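Local coordinates for protein oxidized polyvinyl alcohol hydrolase (PDB 3WLA) that hydrolyses beta-diketones such as 4,6-nonanedione and cleaves oxidized polyvinyl alcohol in the second step of polyvinyl alcohol degradation, at residues W50-G55 against Y80-P85; W114-A119 against G164-N169; G181-S186 against V233-W238; G187-T192 against T261-N266; H276-A281 against S325-R330. One frame throughout, in Å; residues are numbered along the deposited sequence.

Contact 1. Residues W50-G55 against Y80-P85; sequences WVPMVG and YMVISP
Trp-50 is bonded through both its backbone N and its backbone O: N gives a nearly straight bond (173°) to Met-81 O at 2.9 Å, and O takes the N-H of Ile-83. Between these bonds, Val-82 CA sends a CA-H...O contact to Trp-50 O, and one residue on, Val-51 CA does the same to Ile-83 O. On its other side Val-51 bonds through its backbone to strand 155-161. Prolines break the pattern on both strands: Pro-52 offers no N-H to Ile-83 O, which is left with C-H contacts, and Pro-85 offers none to Pro-52 O, which takes Ser-84 OG instead. With chi1 at -168° the hydroxyl of Ser-84 swings away from its own N, and OG reaches Pro-52 O at 2.8 Å; a water that donates to both Ser-84 OG and Pro-85 O sits beside this bond. The two parallel strands belong to a beta-alpha-beta unit whose helix, 60-65, touches Pro-52, Val-82 and Ser-84. Apolar contacts fill the rest. Val-82 CG1 lies 3.8 Å from Pro-52 CD and also meets Trp-50 CD1 obliquely; the indole NE1 bonds to Asn-72. Toward helix 133-145, Val-51 CG1 packs on Pro-85 CD, while Met-53 CG meets Pro-85 CG at 3.6 Å.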
# COMPACT_ATOMS: atom_id res chain seq x y z
N TRP A 50 -4.57 10.04 -4.73
CA TRP A 50 -4.67 8.57 -4.65
C TRP A 50 -3.47 8.00 -5.45
O TRP A 50 -3.27 8.35 -6.63
CB TRP A 50 -5.98 8.11 -5.29
CG TRP A 50 -6.24 6.61 -5.44
CD1 TRP A 50 -6.83 6.00 -6.52
CD2 TRP A 50 -6.01 5.57 -4.47
NE1 TRP A 50 -6.98 4.65 -6.30
CE2 TRP A 50 -6.48 4.35 -5.06
CE3 TRP A 50 -5.45 5.54 -3.18
CZ2 TRP A 50 -6.41 3.13 -4.40
CZ3 TRP A 50 -5.38 4.33 -2.51
CH2 TRP A 50 -5.86 3.11 -3.13
N VAL A 51 -2.66 7.17 -4.80
CA VAL A 51 -1.49 6.56 -5.45
C VAL A 51 -1.66 5.04 -5.38
O VAL A 51 -1.20 4.38 -4.44
CB VAL A 51 -0.17 7.02 -4.73
CG1 VAL A 51 1.03 6.32 -5.32
CG2 VAL A 51 -0.03 8.52 -4.85
N PRO A 52 -2.39 4.46 -6.36
CA PRO A 52 -2.62 3.02 -6.38
C PRO A 52 -1.45 2.23 -6.95
O PRO A 52 -0.92 2.60 -7.98
CB PRO A 52 -3.87 2.90 -7.28
CG PRO A 52 -3.61 3.98 -8.33
CD PRO A 52 -3.09 5.14 -7.46
N MET A 53 -1.09 1.12 -6.30
CA MET A 53 0.04 0.28 -6.73
C MET A 53 -0.32 -1.13 -7.04
O MET A 53 -1.07 -1.78 -6.24
CB MET A 53 1.12 0.23 -5.62
CG MET A 53 1.84 1.54 -5.51
SD MET A 53 3.08 1.59 -4.25
CE MET A 53 1.90 1.48 -2.69
N VAL A 54 0.20 -1.63 -8.17
CA VAL A 54 -0.01 -3.02 -8.58
C VAL A 54 0.88 -3.91 -7.71
O VAL A 54 1.77 -3.44 -7.00
CB VAL A 54 0.43 -3.31 -10.06
CG1 VAL A 54 -0.57 -2.72 -11.05
CG2 VAL A 54 1.79 -2.68 -10.32
N GLY A 55 0.65 -5.20 -7.86
CA GLY A 55 1.39 -6.20 -7.18
C GLY A 55 2.44 -6.88 -8.05
O GLY A 55 3.30 -6.25 -8.67
N TYR A 80 -10.22 13.31 -7.50
CA TYR A 80 -8.92 12.87 -7.01
C TYR A 80 -7.83 12.96 -8.06
O TYR A 80 -8.07 12.65 -9.25
CB TYR A 80 -9.00 11.41 -6.62
CG TYR A 80 -9.84 11.22 -5.43
CD1 TYR A 80 -9.28 11.36 -4.17
CD2 TYR A 80 -11.20 10.98 -5.54
CE1 TYR A 80 -10.09 11.27 -3.01
CE2 TYR A 80 -12.00 10.90 -4.41
CZ TYR A 80 -11.42 11.05 -3.15
OH TYR A 80 -12.20 11.03 -2.00
N MET A 81 -6.64 13.40 -7.63
CA MET A 81 -5.48 13.35 -8.53
C MET A 81 -4.98 11.88 -8.35
O MET A 81 -4.67 11.47 -7.22
CB MET A 81 -4.40 14.30 -8.04
CG MET A 81 -3.02 13.94 -8.54
SD MET A 81 -2.84 13.95 -10.35
CE MET A 81 -2.35 15.70 -10.58
N VAL A 82 -4.91 11.10 -9.42
CA VAL A 82 -4.45 9.69 -9.32
C VAL A 82 -3.02 9.59 -9.92
O VAL A 82 -2.79 10.01 -11.08
CB VAL A 82 -5.42 8.77 -10.11
CG1 VAL A 82 -5.05 7.25 -9.99
CG2 VAL A 82 -6.85 9.00 -9.59
N ILE A 83 -2.06 9.10 -9.14
CA ILE A 83 -0.69 8.93 -9.66
C ILE A 83 -0.31 7.45 -9.41
O ILE A 83 -0.27 7.00 -8.27
CB ILE A 83 0.32 9.84 -8.92
CG1 ILE A 83 -0.14 11.29 -8.94
CG2 ILE A 83 1.72 9.77 -9.59
CD1 ILE A 83 0.59 12.12 -7.91
N SER A 84 -0.09 6.67 -10.47
CA SER A 84 0.27 5.27 -10.26
C SER A 84 1.75 5.11 -10.67
O SER A 84 2.10 5.43 -11.83
CB SER A 84 -0.60 4.36 -11.12
OG SER A 84 -0.43 2.99 -10.72
N PRO A 85 2.61 4.68 -9.73
CA PRO A 85 4.05 4.49 -9.94
C PRO A 85 4.36 3.18 -10.59
O PRO A 85 3.70 2.19 -10.35
CB PRO A 85 4.61 4.58 -8.54
CG PRO A 85 3.53 3.84 -7.74
CD PRO A 85 2.22 4.33 -8.34
O HOH W 1 1.39 0.73 -10.24

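Contact 2. Residues W114-A119 against G164-N169; sequences WNDGRA and GGTMTN
The sulfur of Met-167 sits in a corner made by Trp-114 and the next peptide: SD is 3.6 Å from Trp-114 CB and 3.5 Å from Asn-115 O. This is a Met-aromatic contact with the sulfur well off to one side, 54° from the normal of the five-membered ring. The methylene carbons come closer to the ring. Met-167 CB makes an off-centre CH-pi contact with that five-membered ring, 4.3 Å from its centroid, and CG lies above the same indole toward its rim. With CG anti to the backbone N (chi1 -178°) and a bend at chi2, the methionine chain leans across the indole at about a right angle. Farther along the ring, CD1 rests 3.7 Å from Gly-164 N, where the helix has no side chain to hold the indole off; NE1 is bonded to Val-54 O.

The second half of the contact pairs a carboxylate with a methyl. Thr-166 CG2 presses on Asp-116 CG at 3.3 Å, so the two side chains meet through carbon, and their polar ends are joined by a water, to which Asp-116 OD2 and Thr-166 OG1 each lie at 2.9 Å. Asp-116 OD1 is held by Tyr-190 OH, and Thr-166 OG1 also bonds Glu-188 N.

The loop thus lies against the first turns of helix 163-174, just after Ser-162, a charge-relay residue by similarity. Met-53 of strand 47-53 touches both Trp-114 and Met-167, helix 133-145 flanks the same pair through Asp-134, and Thr-168 and Asn-169 rest on Pro-184 of strand 181-185.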
# COMPACT_ATOMS: atom_id res chain seq x y z
N TRP A 114 8.31 -4.72 -5.38
CA TRP A 114 8.47 -3.46 -4.65
C TRP A 114 9.43 -3.71 -3.53
O TRP A 114 9.45 -4.82 -2.99
CB TRP A 114 7.14 -2.96 -4.02
CG TRP A 114 6.07 -2.52 -5.03
CD1 TRP A 114 4.92 -3.19 -5.37
CD2 TRP A 114 6.08 -1.32 -5.80
NE1 TRP A 114 4.22 -2.47 -6.30
CE2 TRP A 114 4.89 -1.31 -6.59
CE3 TRP A 114 6.98 -0.24 -5.92
CZ2 TRP A 114 4.57 -0.26 -7.48
CZ3 TRP A 114 6.65 0.82 -6.81
CH2 TRP A 114 5.45 0.79 -7.58
N ASN A 115 10.21 -2.67 -3.19
CA ASN A 115 11.18 -2.74 -2.10
C ASN A 115 10.28 -2.62 -0.86
O ASN A 115 10.26 -1.58 -0.18
CB ASN A 115 12.11 -1.53 -2.14
CG ASN A 115 13.09 -1.54 -3.33
OD1 ASN A 115 13.72 -0.53 -3.63
ND2 ASN A 115 13.26 -2.70 -3.97
N ASP A 116 9.53 -3.69 -0.58
CA ASP A 116 8.57 -3.66 0.52
C ASP A 116 8.88 -4.34 1.83
O ASP A 116 8.07 -4.30 2.72
CB ASP A 116 7.20 -4.15 0.02
CG ASP A 116 7.25 -5.57 -0.57
OD1 ASP A 116 8.10 -6.39 -0.12
OD2 ASP A 116 6.42 -5.87 -1.47
N GLY A 117 10.05 -4.95 1.97
CA GLY A 117 10.32 -5.63 3.23
C GLY A 117 11.73 -6.19 3.22
O GLY A 117 12.14 -6.88 2.29
N ARG A 118 12.48 -5.90 4.28
CA ARG A 118 13.85 -6.37 4.32
C ARG A 118 13.93 -7.92 4.18
O ARG A 118 13.05 -8.63 4.65
CB ARG A 118 14.50 -5.97 5.66
CG ARG A 118 13.85 -6.66 6.87
CD ARG A 118 14.56 -6.21 8.20
NE ARG A 118 13.79 -6.59 9.37
CZ ARG A 118 14.04 -7.68 10.12
NH1 ARG A 118 15.07 -8.47 9.81
NH2 ARG A 118 13.23 -8.04 11.14
N ALA A 119 14.97 -8.40 3.54
CA ALA A 119 15.19 -9.84 3.40
C ALA A 119 15.40 -10.40 4.83
O ALA A 119 15.93 -9.72 5.73
CB ALA A 119 16.39 -10.08 2.56
N GLY A 164 1.79 -4.54 -3.85
CA GLY A 164 1.50 -3.13 -3.73
C GLY A 164 0.88 -2.78 -2.37
O GLY A 164 1.03 -1.67 -1.89
N GLY A 165 0.16 -3.72 -1.76
CA GLY A 165 -0.42 -3.45 -0.43
C GLY A 165 0.71 -3.56 0.58
O GLY A 165 0.76 -2.81 1.55
N THR A 166 1.66 -4.46 0.32
CA THR A 166 2.84 -4.65 1.20
C THR A 166 3.66 -3.34 1.22
O THR A 166 4.09 -2.84 2.28
CB THR A 166 3.77 -5.76 0.69
OG1 THR A 166 3.02 -6.99 0.56
CG2 THR A 166 4.93 -5.98 1.73
N MET A 167 3.89 -2.82 0.01
CA MET A 167 4.61 -1.56 -0.19
C MET A 167 3.84 -0.43 0.49
O MET A 167 4.47 0.47 1.06
CB MET A 167 4.76 -1.25 -1.68
CG MET A 167 5.55 0.03 -1.96
SD MET A 167 7.26 -0.36 -1.57
CE MET A 167 7.70 0.98 -0.54
N THR A 168 2.50 -0.46 0.44
CA THR A 168 1.72 0.56 1.12
C THR A 168 2.02 0.48 2.65
O THR A 168 2.30 1.51 3.30
CB THR A 168 0.19 0.38 0.88
OG1 THR A 168 -0.10 0.59 -0.54
CG2 THR A 168 -0.63 1.43 1.71
N ASN A 169 1.92 -0.74 3.23
CA ASN A 169 2.24 -0.92 4.66
C ASN A 169 3.63 -0.36 4.93
O ASN A 169 3.84 0.35 5.91
CB ASN A 169 2.29 -2.41 5.09
CG ASN A 169 0.91 -3.04 5.28
OD1 ASN A 169 -0.07 -2.38 5.57
ND2 ASN A 169 0.86 -4.37 5.15
O HOH W 2 4.93 -8.33 -1.10

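Contact 3. Residues G181-S186 against V233-W238; sequences GGMPIS and VVITVW
Gly-182 O takes the N-H of Ile-235 at 2.9 Å, and farther on the roles change strands: Val-237 bonds through N to Pro-184 O and through O to Ser-186 N, the latter at 2.8 Å. At the start of the pair Gly-182 N points to Val-233 O, a more bent bond whose acceptor is less surely placed. Pro-184 has no N-H for Ile-235 O, and that oxygen instead meets Pro-184 CD at 3.3 Å and accepts a CA-H from Met-183.

Side chains fill both faces. On one, Ile-185 and Val-237 lie side by side, CG1 of the isoleucine 3.9 Å from CB of the valine. Met-183, extended from the backbone with CG anti to N (chi1 180°) and then bent at chi3, brings CG and SD each to 4.0 Å from Val-237 CG2. The other face has the proline ring, set at about a right angle to both Val-234, whose CG1 touches CD, and Thr-236.

Farther out, helix 292-304 covers Met-183, Ile-235 and Val-237, and helix 257-269 covers Thr-236. Ser-186 OG bonds to Asp-243, and its side chain touches His-285; Asp-243 and His-285 lie with Ser-162 in a geometry consistent with a Ser-His-Asp triad. Parallel central strands whose C-terminal ends carry the loops of the presumed catalytic site fit the alpha/beta-hydrolase fold.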
# COMPACT_ATOMS: atom_id res chain seq x y z
N GLY A 181 -2.52 8.55 5.10
CA GLY A 181 -3.04 7.19 5.30
C GLY A 181 -3.03 6.40 3.99
O GLY A 181 -2.35 6.75 2.99
N GLY A 182 -3.80 5.33 3.94
CA GLY A 182 -3.77 4.57 2.70
C GLY A 182 -4.59 3.30 2.81
O GLY A 182 -5.19 3.00 3.89
N MET A 183 -4.64 2.57 1.71
CA MET A 183 -5.42 1.34 1.68
C MET A 183 -4.62 0.12 1.21
O MET A 183 -4.57 -0.17 0.02
CB MET A 183 -6.65 1.51 0.78
CG MET A 183 -7.52 0.24 0.71
SD MET A 183 -9.11 0.58 0.02
CE MET A 183 -8.71 1.32 -1.65
N PRO A 184 -3.98 -0.58 2.15
CA PRO A 184 -3.21 -1.76 1.80
C PRO A 184 -4.17 -2.91 1.58
O PRO A 184 -4.87 -3.36 2.51
CB PRO A 184 -2.32 -1.99 3.03
CG PRO A 184 -3.04 -1.29 4.11
CD PRO A 184 -3.64 -0.10 3.49
N ILE A 185 -4.27 -3.38 0.34
CA ILE A 185 -5.16 -4.49 0.08
C ILE A 185 -4.39 -5.80 0.02
O ILE A 185 -3.54 -5.98 -0.85
CB ILE A 185 -5.94 -4.29 -1.23
CG1 ILE A 185 -6.71 -2.98 -1.15
CG2 ILE A 185 -6.81 -5.52 -1.44
CD1 ILE A 185 -7.38 -2.48 -2.43
N SER A 186 -4.71 -6.74 0.91
CA SER A 186 -4.01 -8.02 0.97
C SER A 186 -2.50 -7.88 0.82
O SER A 186 -1.88 -8.42 -0.10
CB SER A 186 -4.52 -8.97 -0.10
OG SER A 186 -5.93 -9.03 -0.10
N VAL A 233 -5.16 7.67 8.59
CA VAL A 233 -6.33 6.79 8.52
C VAL A 233 -5.88 5.62 7.58
O VAL A 233 -5.30 5.83 6.49
CB VAL A 233 -7.59 7.51 7.96
CG1 VAL A 233 -7.29 8.20 6.72
CG2 VAL A 233 -8.71 6.54 7.78
N VAL A 234 -6.09 4.39 8.03
CA VAL A 234 -5.67 3.21 7.25
C VAL A 234 -6.80 2.21 7.08
O VAL A 234 -7.45 1.81 8.08
CB VAL A 234 -4.46 2.54 7.94
CG1 VAL A 234 -4.00 1.25 7.14
CG2 VAL A 234 -3.32 3.55 8.06
N ILE A 235 -7.08 1.85 5.83
CA ILE A 235 -8.13 0.88 5.53
C ILE A 235 -7.44 -0.39 5.05
O ILE A 235 -6.88 -0.41 3.95
CB ILE A 235 -9.09 1.39 4.44
CG1 ILE A 235 -9.82 2.65 4.93
CG2 ILE A 235 -10.07 0.31 4.06
CD1 ILE A 235 -10.61 3.34 3.90
N THR A 236 -7.46 -1.45 5.86
CA THR A 236 -6.82 -2.72 5.48
C THR A 236 -7.91 -3.56 4.87
O THR A 236 -9.02 -3.63 5.42
CB THR A 236 -6.24 -3.47 6.71
OG1 THR A 236 -5.15 -2.74 7.23
CG2 THR A 236 -5.71 -4.85 6.29
N VAL A 237 -7.63 -4.18 3.72
CA VAL A 237 -8.66 -4.99 3.08
C VAL A 237 -8.16 -6.45 2.96
O VAL A 237 -7.04 -6.70 2.50
CB VAL A 237 -9.03 -4.42 1.68
CG1 VAL A 237 -9.98 -5.34 0.98
CG2 VAL A 237 -9.62 -3.02 1.79
N TRP A 238 -9.00 -7.40 3.42
CA TRP A 238 -8.74 -8.82 3.34
C TRP A 238 -9.78 -9.40 2.37
O TRP A 238 -10.98 -9.05 2.46
CB TRP A 238 -8.95 -9.48 4.71
CG TRP A 238 -8.87 -10.96 4.71
CD1 TRP A 238 -7.80 -11.74 4.34
CD2 TRP A 238 -9.83 -11.86 5.30
NE1 TRP A 238 -8.03 -13.07 4.69
CE2 TRP A 238 -9.26 -13.16 5.27
CE3 TRP A 238 -11.11 -11.67 5.86
CZ2 TRP A 238 -9.92 -14.29 5.79
CZ3 TRP A 238 -11.78 -12.79 6.38
CH2 TRP A 238 -11.17 -14.08 6.34

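Contact 4. Residues G187-T192 against T261-N266; sequences GEWYST and TQASSN
Trp-189 lays one face of its indole on the helix of residues 261-266, and nearly all of the meeting is CH-pi. Ser-264 CA sits over the six-membered ring, 3.8 Å from its centroid and 17° off the normal, while Ala-263 CB covers the five-membered ring at 4.1 Å from its centroid. CB of the tryptophan already points to the helix, and with CG anti to the backbone N (chi1 -171°) the indole continues onto it.

Van der Waals contacts extend this footing. Ser-264 CB is 3.5 Å from both Trp-189 CE3 and CZ3, and Ser-191 OG comes up to the Ala-263 methyl at 4.2 Å.

Polar groups work within each segment or look elsewhere. Glu-188 OE1 accepts two N-H groups, from Tyr-190 at 2.8 Å and from Trp-189 at 3.0 Å, which curls the loop around the carboxylate; OE2 goes to Ser-255. Trp-189 NE1 bonds to Trp-216 O, fixing the indole at its nitrogen as well. On the helix, Ser-265, a charge-relay residue by similarity, has OG bonded to Gln-262 O. Were Trp-189 cut back to an alanine, Ala-263 and Ser-264 would probably be left without their aromatic cover and Trp-216 O without its indole donor.

With dispersion between ring and helix and directed bonds along the loop, the chemistry implies that ring and helix are matched by shape, while the carboxylate of Glu-188 sets the backbone from which the ring projects.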
# COMPACT_ATOMS: atom_id res chain seq x y z
N GLY A 187 -1.90 -7.14 1.75
CA GLY A 187 -0.50 -6.94 1.76
C GLY A 187 0.17 -7.85 2.74
O GLY A 187 -0.46 -8.34 3.67
N GLU A 188 1.44 -8.12 2.52
CA GLU A 188 2.18 -8.96 3.45
C GLU A 188 2.61 -8.13 4.66
O GLU A 188 2.63 -6.91 4.61
CB GLU A 188 3.42 -9.51 2.80
CG GLU A 188 3.38 -11.00 2.42
CD GLU A 188 3.46 -11.98 3.63
OE1 GLU A 188 3.76 -11.53 4.79
OE2 GLU A 188 3.22 -13.18 3.39
N TRP A 189 2.99 -8.82 5.72
CA TRP A 189 3.50 -8.14 6.93
C TRP A 189 4.89 -8.72 7.24
O TRP A 189 5.72 -8.10 8.01
CB TRP A 189 2.54 -8.38 8.13
CG TRP A 189 2.88 -7.54 9.34
CD1 TRP A 189 3.45 -7.97 10.52
CD2 TRP A 189 2.63 -6.16 9.49
NE1 TRP A 189 3.54 -6.91 11.40
CE2 TRP A 189 3.04 -5.79 10.79
CE3 TRP A 189 2.07 -5.18 8.65
CZ2 TRP A 189 2.91 -4.49 11.27
CZ3 TRP A 189 1.93 -3.87 9.13
CH2 TRP A 189 2.35 -3.54 10.43
N TYR A 190 5.19 -9.85 6.59
CA TYR A 190 6.43 -10.60 6.79
C TYR A 190 6.63 -10.72 8.30
O TYR A 190 7.62 -10.26 8.85
CB TYR A 190 7.62 -9.88 6.17
CG TYR A 190 7.47 -9.61 4.70
CD1 TYR A 190 7.15 -10.63 3.80
CD2 TYR A 190 7.69 -8.31 4.18
CE1 TYR A 190 7.05 -10.36 2.41
CE2 TYR A 190 7.60 -8.04 2.81
CZ TYR A 190 7.29 -9.07 1.94
OH TYR A 190 7.29 -8.81 0.60
N SER A 191 5.66 -11.29 9.00
CA SER A 191 5.79 -11.40 10.44
C SER A 191 7.03 -12.10 10.91
O SER A 191 7.48 -13.06 10.29
CB SER A 191 4.58 -12.08 11.03
OG SER A 191 3.43 -11.46 10.52
N THR A 192 7.61 -11.58 11.99
CA THR A 192 8.80 -12.20 12.57
C THR A 192 8.57 -12.40 14.07
O THR A 192 7.54 -12.01 14.63
CB THR A 192 10.01 -11.30 12.47
OG1 THR A 192 9.81 -10.17 13.33
CG2 THR A 192 10.23 -10.83 11.07
N THR A 261 -3.13 -9.63 7.36
CA THR A 261 -4.01 -8.46 7.53
C THR A 261 -4.46 -8.41 9.01
O THR A 261 -4.84 -7.35 9.53
CB THR A 261 -5.20 -8.49 6.59
OG1 THR A 261 -5.91 -9.73 6.78
CG2 THR A 261 -4.72 -8.42 5.11
N GLN A 262 -4.37 -9.55 9.71
CA GLN A 262 -4.70 -9.51 11.13
C GLN A 262 -3.56 -8.74 11.84
O GLN A 262 -3.81 -7.80 12.60
CB GLN A 262 -4.77 -10.91 11.75
CG GLN A 262 -5.04 -10.81 13.28
CD GLN A 262 -6.46 -10.43 13.50
OE1 GLN A 262 -7.37 -11.18 13.13
NE2 GLN A 262 -6.68 -9.25 14.08
N ALA A 263 -2.33 -9.16 11.57
CA ALA A 263 -1.18 -8.55 12.18
C ALA A 263 -1.13 -7.05 11.89
O ALA A 263 -0.90 -6.25 12.78
CB ALA A 263 0.06 -9.21 11.71
N SER A 264 -1.33 -6.65 10.63
CA SER A 264 -1.30 -5.25 10.33
C SER A 264 -2.44 -4.55 11.05
O SER A 264 -2.21 -3.48 11.62
CB SER A 264 -1.39 -4.98 8.80
OG SER A 264 -2.67 -5.32 8.29
N SER A 265 -3.65 -5.13 11.07
CA SER A 265 -4.75 -4.44 11.72
C SER A 265 -4.46 -4.24 13.22
O SER A 265 -4.83 -3.21 13.79
CB SER A 265 -6.10 -5.16 11.52
OG SER A 265 -6.27 -6.31 12.36
N ASN A 266 -3.82 -5.21 13.84
CA ASN A 266 -3.50 -5.16 15.26
C ASN A 266 -2.56 -3.99 15.58
O ASN A 266 -2.79 -3.21 16.54
CB ASN A 266 -2.83 -6.46 15.70
CG ASN A 266 -3.80 -7.64 15.80
OD1 ASN A 266 -5.03 -7.49 15.70
ND2 ASN A 266 -3.24 -8.81 16.02

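Contact 5. Residues H276-A281 against S325-R330; sequences HVACSA and SCKIGR
His-276 bonds twice to Gly-329: its ND1 donates to Gly-329 O at 2.8 Å, in the ring plane but well above the carbonyl plane, and its O accepts Gly-329 N. Beyond this, strand 276-280 pairs antiparallel with strand 325-328, the second being an edge strand of the central sheet of the alpha/beta-hydrolase fold. Ala-278 with Lys-327 and Ser-280 with Ser-325 are hydrogen-bonded pairs, each joined by two N-H...O bonds.

The looser side is the outer strand, where Ser-325 and Ile-328 are exposed. Lys-327 turns its end away from the partner strand and curls back to its own chain, NZ reaching Arg-330 O at 2.7 Å and Ile-328 O at 3.2 Å.

The tight part lies on strand 276-280, whose residues are buried. His-276 NE2 goes on to Thr-236 OG1, and the ring lies against Ser-265, so both nitrogens are engaged. A leucine in its place has neither nitrogen and would probably leave Gly-329 O without its side-chain donor and Thr-236 OG1 without this partner. The tightest link is covalent: across the non-hydrogen-bonded pair Cys-279 and Cys-326, whose CA atoms are 4.0 Å apart, a disulfide joins SG to SG at 2.1 Å with chi3 at 105°.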
# COMPACT_ATOMS: atom_id res chain seq x y z
N HIS A 276 -7.80 3.05 12.18
CA HIS A 276 -7.68 1.84 11.35
C HIS A 276 -9.05 1.31 11.08
O HIS A 276 -9.91 1.28 11.98
CB HIS A 276 -6.82 0.75 12.05
CG HIS A 276 -6.63 -0.47 11.19
ND1 HIS A 276 -7.48 -1.55 11.24
CD2 HIS A 276 -5.80 -0.68 10.13
CE1 HIS A 276 -7.20 -2.37 10.23
NE2 HIS A 276 -6.19 -1.86 9.54
N VAL A 277 -9.30 0.92 9.83
CA VAL A 277 -10.57 0.36 9.41
C VAL A 277 -10.25 -1.02 8.82
O VAL A 277 -9.38 -1.17 7.94
CB VAL A 277 -11.28 1.24 8.35
CG1 VAL A 277 -12.60 0.56 7.87
CG2 VAL A 277 -11.62 2.60 8.92
N ALA A 278 -10.92 -2.04 9.36
CA ALA A 278 -10.72 -3.42 8.92
C ALA A 278 -11.89 -3.83 8.04
O ALA A 278 -13.01 -3.98 8.52
CB ALA A 278 -10.62 -4.37 10.10
N CYS A 279 -11.60 -4.01 6.74
CA CYS A 279 -12.60 -4.37 5.75
C CYS A 279 -12.42 -5.79 5.27
O CYS A 279 -11.32 -6.19 4.90
CB CYS A 279 -12.56 -3.46 4.53
SG CYS A 279 -13.26 -1.79 4.79
N SER A 280 -13.52 -6.54 5.30
CA SER A 280 -13.50 -7.93 4.90
C SER A 280 -14.34 -8.02 3.65
O SER A 280 -15.42 -7.46 3.59
CB SER A 280 -14.06 -8.83 6.01
OG SER A 280 -13.21 -8.77 7.16
N ALA A 281 -13.81 -8.71 2.64
CA ALA A 281 -14.50 -8.85 1.34
C ALA A 281 -14.42 -10.34 0.99
O ALA A 281 -13.93 -11.13 1.78
CB ALA A 281 -13.78 -7.94 0.27
N SER A 325 -17.68 -5.71 4.57
CA SER A 325 -18.05 -5.56 5.96
C SER A 325 -16.83 -4.91 6.63
O SER A 325 -15.77 -5.54 6.73
CB SER A 325 -18.34 -6.94 6.55
OG SER A 325 -18.55 -6.88 7.95
N CYS A 326 -16.97 -3.66 7.05
CA CYS A 326 -15.85 -2.98 7.71
C CYS A 326 -16.19 -2.57 9.17
O CYS A 326 -17.37 -2.29 9.49
CB CYS A 326 -15.49 -1.74 6.91
SG CYS A 326 -15.29 -2.00 5.10
N LYS A 327 -15.17 -2.57 10.03
CA LYS A 327 -15.32 -2.19 11.42
C LYS A 327 -14.11 -1.32 11.78
O LYS A 327 -13.05 -1.46 11.19
CB LYS A 327 -15.37 -3.46 12.32
CG LYS A 327 -14.01 -4.06 12.65
CD LYS A 327 -14.07 -5.21 13.71
CE LYS A 327 -13.99 -4.70 15.18
NZ LYS A 327 -12.58 -4.39 15.69
N ILE A 328 -14.26 -0.40 12.73
CA ILE A 328 -13.11 0.40 13.15
C ILE A 328 -12.31 -0.54 14.03
O ILE A 328 -12.89 -1.40 14.70
CB ILE A 328 -13.53 1.66 13.95
CG1 ILE A 328 -14.17 2.68 12.99
CG2 ILE A 328 -12.30 2.29 14.59
CD1 ILE A 328 -14.84 3.89 13.67
N GLY A 329 -10.98 -0.43 14.00
CA GLY A 329 -10.17 -1.31 14.83
C GLY A 329 -9.56 -2.55 14.16
O GLY A 329 -9.46 -2.60 12.91
N ARG A 330 -9.18 -3.56 14.96
CA ARG A 330 -8.57 -4.77 14.41
C ARG A 330 -9.58 -5.76 13.86
O ARG A 330 -10.78 -5.68 14.16
CB ARG A 330 -7.72 -5.47 15.47
CG ARG A 330 -8.55 -5.99 16.67
CD ARG A 330 -7.71 -6.73 17.72
NE ARG A 330 -7.30 -8.06 17.30
CZ ARG A 330 -8.07 -9.15 17.33
NH1 ARG A 330 -9.32 -9.06 17.79
NH2 ARG A 330 -7.58 -10.33 16.91

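Overall arrangement
Contacts 1, 3 and 5 are pairings within one sheet: contacts 1 and 3 are parallel and buried, whereas contact 5 is antiparallel, reaches the surface at the sheet's edge, and alone carries a disulfide. Contacts 2 and 4 instead set loops on helices, through sulfur, methyl and ring contacts, with no direct hydrogen bond between their segments. They share a seam in the loop after strand 181-185, where residues of contact 2 bond to Tyr-190 and Glu-188 of contact 4. Contact 2 also meets contact 1 through Trp-114 and Val-54. Contacts 3 and 5 are neighbours, about 9 Å between centres, and contact 4 joins contact 5 through Asn-266 and Arg-330; contacts 1 and 4 lie on opposite sides of the chain's centre.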